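Local coordinates for protein glucoamylase (Thermoanaerobacterium thermosaccharolyticum, PDB 1LF6) that hydrolyses alpha-1,4-glucosidic bonds at the non-reducing ends of glucan chains, probably releasing beta-D-glucose, and belongs to glycoside hydrolase family 15, at residues F125-R130 / L262-E267; T188-N193 / F244-S249. All coordinates share one frame; numbering follows the deposited sequence.

Contact 1: F125-R130 / L262-E267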
# COMPACT_ATOMS: atom_id res chain seq x y z
N PHE A 125 7.63 -0.67 -17.04
CA PHE A 125 8.04 0.57 -16.40
C PHE A 125 7.28 1.71 -17.06
O PHE A 125 6.45 1.47 -17.94
CB PHE A 125 9.55 0.78 -16.54
CG PHE A 125 10.01 0.89 -17.97
CD1 PHE A 125 10.13 2.13 -18.58
CD2 PHE A 125 10.31 -0.25 -18.71
CE1 PHE A 125 10.54 2.24 -19.91
CE2 PHE A 125 10.72 -0.16 -20.03
CZ PHE A 125 10.84 1.09 -20.64
N THR A 126 7.54 2.94 -16.65
CA THR A 126 6.84 4.07 -17.25
C THR A 126 7.78 5.05 -17.95
O THR A 126 9.00 4.98 -17.80
CB THR A 126 6.03 4.84 -16.19
OG1 THR A 126 6.91 5.28 -15.15
CG2 THR A 126 4.95 3.94 -15.60
N ASP A 127 7.18 5.96 -18.71
CA ASP A 127 7.91 6.98 -19.45
C ASP A 127 8.16 8.13 -18.48
O ASP A 127 7.22 8.79 -18.03
CB ASP A 127 7.07 7.44 -20.65
CG ASP A 127 7.82 8.40 -21.58
OD1 ASP A 127 7.46 8.47 -22.77
OD2 ASP A 127 8.76 9.08 -21.12
N VAL A 128 9.43 8.37 -18.16
CA VAL A 128 9.78 9.44 -17.22
C VAL A 128 9.33 10.83 -17.66
O VAL A 128 9.12 11.71 -16.82
CB VAL A 128 11.30 9.47 -16.97
CG1 VAL A 128 11.77 8.16 -16.35
CG2 VAL A 128 12.05 9.74 -18.28
N LYS A 129 9.14 11.02 -18.96
CA LYS A 129 8.74 12.33 -19.49
C LYS A 129 7.26 12.56 -19.69
O LYS A 129 6.81 13.71 -19.70
CB LYS A 129 9.45 12.60 -20.82
CG LYS A 129 10.89 13.05 -20.69
CD LYS A 129 11.44 13.45 -22.04
CE LYS A 129 12.73 14.22 -21.91
NZ LYS A 129 13.18 14.76 -23.23
N ARG A 130 6.49 11.49 -19.86
CA ARG A 130 5.06 11.65 -20.08
C ARG A 130 4.22 10.54 -19.45
O ARG A 130 4.75 9.54 -18.99
CB ARG A 130 4.80 11.73 -21.59
CG ARG A 130 5.40 10.57 -22.37
CD ARG A 130 5.36 10.83 -23.87
NE ARG A 130 6.27 11.90 -24.28
CZ ARG A 130 7.58 11.75 -24.47
NH1 ARG A 130 8.32 12.78 -24.84
NH2 ARG A 130 8.14 10.56 -24.30
N LEU A 262 2.02 8.33 -29.01
CA LEU A 262 2.90 8.48 -30.17
C LEU A 262 4.28 8.96 -29.75
O LEU A 262 5.29 8.53 -30.31
CB LEU A 262 2.28 9.47 -31.17
CG LEU A 262 1.03 9.01 -31.91
CD1 LEU A 262 0.50 10.14 -32.78
CD2 LEU A 262 1.35 7.79 -32.76
N GLU A 263 4.34 9.85 -28.77
CA GLU A 263 5.63 10.35 -28.31
C GLU A 263 6.43 9.23 -27.64
O GLU A 263 7.62 9.07 -27.90
CB GLU A 263 5.44 11.52 -27.35
CG GLU A 263 4.95 12.79 -28.03
CD GLU A 263 4.64 13.89 -27.05
OE1 GLU A 263 4.41 15.04 -27.49
OE2 GLU A 263 4.61 13.62 -25.83
N THR A 264 5.76 8.45 -26.80
CA THR A 264 6.43 7.35 -26.12
C THR A 264 6.94 6.33 -27.13
O THR A 264 8.09 5.90 -27.07
CB THR A 264 5.49 6.66 -25.10
OG1 THR A 264 5.18 7.58 -24.04
CG2 THR A 264 6.15 5.42 -24.52
N LEU A 265 6.08 5.95 -28.08
CA LEU A 265 6.45 4.99 -29.11
C LEU A 265 7.61 5.49 -29.97
O LEU A 265 8.46 4.72 -30.40
CB LEU A 265 5.25 4.68 -30.00
CG LEU A 265 4.14 3.81 -29.40
CD1 LEU A 265 2.91 3.84 -30.30
CD2 LEU A 265 4.65 2.38 -29.23
N GLY A 266 7.64 6.80 -30.21
CA GLY A 266 8.70 7.37 -31.02
C GLY A 266 10.04 7.40 -30.32
O GLY A 266 11.08 7.58 -30.96
N GLU A 267 10.04 7.21 -29.00
CA GLU A 267 11.28 7.23 -28.24
C GLU A 267 11.99 5.88 -28.33
O GLU A 267 11.36 4.85 -28.59
CB GLU A 267 11.01 7.58 -26.78
CG GLU A 267 12.22 8.12 -26.05
CD GLU A 267 12.00 9.54 -25.54
OE1 GLU A 267 12.99 10.18 -25.11
OE2 GLU A 267 10.85 10.00 -25.57
O HOH W 1 11.56 13.22 -25.55

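Contact 2: T188-N193 / F244-S249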
# COMPACT_ATOMS: atom_id res chain seq x y z
N THR A 188 -7.78 6.95 -22.05
CA THR A 188 -6.65 6.05 -22.16
C THR A 188 -6.52 5.62 -23.61
O THR A 188 -7.51 5.49 -24.34
CB THR A 188 -6.83 4.78 -21.29
OG1 THR A 188 -7.85 3.94 -21.85
CG2 THR A 188 -7.20 5.16 -19.86
N ALA A 189 -5.28 5.41 -24.04
CA ALA A 189 -4.99 5.00 -25.40
C ALA A 189 -4.04 3.81 -25.37
O ALA A 189 -2.94 3.91 -24.84
CB ALA A 189 -4.37 6.15 -26.17
N LEU A 190 -4.48 2.69 -25.94
CA LEU A 190 -3.66 1.48 -25.98
C LEU A 190 -3.08 1.36 -27.39
O LEU A 190 -3.82 1.38 -28.37
CB LEU A 190 -4.52 0.26 -25.67
CG LEU A 190 -3.85 -1.01 -25.15
CD1 LEU A 190 -4.81 -2.17 -25.33
CD2 LEU A 190 -2.57 -1.28 -25.88
N SER A 191 -1.76 1.23 -27.49
CA SER A 191 -1.11 1.11 -28.79
C SER A 191 -0.05 0.01 -28.84
O SER A 191 0.37 -0.51 -27.80
CB SER A 191 -0.47 2.44 -29.18
OG SER A 191 0.56 2.80 -28.27
N SER A 192 0.37 -0.33 -30.05
CA SER A 192 1.38 -1.36 -30.28
C SER A 192 2.40 -0.83 -31.27
O SER A 192 2.04 -0.19 -32.26
CB SER A 192 0.72 -2.63 -30.83
OG SER A 192 1.67 -3.65 -31.04
N ASN A 193 3.68 -1.09 -31.02
CA ASN A 193 4.73 -0.61 -31.92
C ASN A 193 4.62 -1.32 -33.27
O ASN A 193 5.08 -0.80 -34.29
CB ASN A 193 6.11 -0.85 -31.30
CG ASN A 193 6.50 -2.31 -31.24
OD1 ASN A 193 5.71 -3.16 -30.82
ND2 ASN A 193 7.73 -2.61 -31.64
N PHE A 244 7.46 -7.46 -29.03
CA PHE A 244 6.84 -6.18 -29.33
C PHE A 244 6.71 -5.27 -28.11
O PHE A 244 6.98 -5.68 -26.99
CB PHE A 244 5.46 -6.43 -29.92
CG PHE A 244 4.65 -7.41 -29.12
CD1 PHE A 244 4.89 -8.77 -29.21
CD2 PHE A 244 3.67 -6.96 -28.23
CE1 PHE A 244 4.19 -9.68 -28.42
CE2 PHE A 244 2.96 -7.86 -27.43
CZ PHE A 244 3.22 -9.22 -27.53
N GLU A 245 6.26 -4.04 -28.35
CA GLU A 245 6.09 -3.07 -27.28
C GLU A 245 4.65 -2.58 -27.17
O GLU A 245 4.08 -2.08 -28.15
CB GLU A 245 7.00 -1.86 -27.52
CG GLU A 245 8.47 -2.21 -27.72
CD GLU A 245 9.33 -1.00 -28.02
OE1 GLU A 245 10.55 -1.18 -28.23
OE2 GLU A 245 8.79 0.13 -28.05
N ILE A 246 4.06 -2.73 -25.99
CA ILE A 246 2.69 -2.28 -25.75
C ILE A 246 2.76 -1.00 -24.93
O ILE A 246 3.45 -0.94 -23.91
CB ILE A 246 1.86 -3.35 -25.00
CG1 ILE A 246 1.71 -4.60 -25.87
CG2 ILE A 246 0.48 -2.80 -24.63
CD1 ILE A 246 1.02 -4.35 -27.20
N VAL A 247 2.05 0.03 -25.39
CA VAL A 247 2.05 1.31 -24.69
C VAL A 247 0.65 1.78 -24.33
O VAL A 247 -0.25 1.77 -25.17
CB VAL A 247 2.74 2.42 -25.53
CG1 VAL A 247 2.71 3.74 -24.78
CG2 VAL A 247 4.17 2.01 -25.84
N LEU A 248 0.47 2.17 -23.07
CA LEU A 248 -0.81 2.67 -22.58
C LEU A 248 -0.59 4.10 -22.09
O LEU A 248 0.15 4.33 -21.13
CB LEU A 248 -1.33 1.81 -21.43
CG LEU A 248 -2.62 2.30 -20.76
CD1 LEU A 248 -3.78 2.23 -21.73
CD2 LEU A 248 -2.90 1.44 -19.53
N SER A 249 -1.24 5.05 -22.76
CA SER A 249 -1.10 6.45 -22.40
C SER A 249 -2.40 7.02 -21.84
O SER A 249 -3.48 6.47 -22.06
CB SER A 249 -0.63 7.25 -23.61
OG SER A 249 0.62 6.75 -24.07

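Contact 1: F125-R130 / L262-E267
Two torsions set up the meeting of R130 with E263 and E267: CG of R130 stands between its own backbone N and carbonyl carbon (chi1 53°), and the chain bends at chi3 (69°), which turns the guanidinium along the flank of the helix end. There E263 bonds to NE, its OE2 lying 2.8 Å from R130 NE and tilted from the guanidinium plane, with a modest N-H...O angle of 134° and the two planar groups steeply inclined to each other. CB of E263 sits over one face, toward its rim, and CB of K129 lies more distantly over the rim of the opposite face. E267, bent at chi2, brings OE2 to 3.0 Å from R130 NH2, a straighter bond, which meets the oxygen almost head-on along its C-O bond.

NH2 also reaches D127 OD1, at 2.7 Å on the syn side of that carboxylate. The anti lone pair of the same oxygen takes the hydroxyl of T264, with OG1 2.8 Å from D127 OD1; T264 OG1 is itself hydrogen-bonded to S132 on the adjacent strand. Three acidic groups thus gather round one arginine, whose positive charge probably offsets their mutual repulsion. A leucine in place of R130 would probably leave E263 and E267 without their cationic mate and D127 OD1 with only the T264 hydroxyl of its two donors here. Water 1 donates to E267 OE2 and accepts from K129 NZ, extending the network outward.

The other oxygen of D127, OD2, accepts from K129 N at 2.9 Å, closing an Asx turn. This turn and the four-residue salt-bridge network tie the loop after strand 118-126 to the C-terminal end of helix 254-266, within the N-terminal beta-sandwich domain of this bacterial glucoamylase.

Contact 2: T188-N193 / F244-S249
Backbone hydrogen bonds carry most of the pairing between T188-N193 and F244-S249. A189 and S249 form one hydrogen-bonded pair, with A189 N to S249 O and S249 N to A189 O both 2.9 Å. S191 and V247 form the next: S191 N donates to V247 O at 2.8 Å and V247 N to S191 O at 3.0 Å. Beyond them N193 N donates to E245 O at 3.1 Å. L190 with L248 and S192 with I246 are the intervening non-hydrogen-bonded pairs, where CA-H...O contacts such as L248 CA to A189 O supplement the ladder.

The side chain of N193 takes over where the strand pairing ends. With CG between the backbone N and carbonyl carbon (chi1 70°), its amide folds back over the neighbouring strand, and OD1 accepts from E245 N at 2.7 Å in a nearly straight N-H...O line (174°), although the donor stands well above the amide plane. The amide rests on E245 CB and CG, and lies stacked, loosely, over the carboxylate with the two planes 9° apart.

This is an antiparallel ladder inside the larger sheet of the N-terminal beta-sandwich domain; strand 186-192 is also paired with 176-183, and strand 243-251 with 132-141.

Apolar contacts line the face that bears L190, S192, I246 and L248. L190 CD2 crosses to I246 CG2 at 3.6 Å, and CD1 of L248 lies against the A189 carbonyl and near T188 CB. The edge of the F244 ring meets I246 CG1, while Y155 and L153 of strand 150-157 cover this side from the other sheet. On the opposite face, which carries A189, S191, V247 and S249, the S191 hydroxyl makes a weak bond to V247 O and rests against V247 CB, 3.5 Å from OG.

How the contacts relate
Helix 254-266 joins the two contacts. It follows strand 243-251 in the chain, and its last turn, which takes part in contact 1, also lies against the face of contact 2 that carries S191 and V247. L265 does most of this packing: its CD1 lies 3.3 Å from S191 OG and its CD2 3.4 Å from V247 CG2. T264 serves both contacts, since its OG1 faces the polar network of contact 1 while its CG2 is 3.8 Å from V247 CG1. The contact centres are about 10 Å apart, and both lie in the N-terminal domain, away from the probable catalytic glutamates E435 and E438.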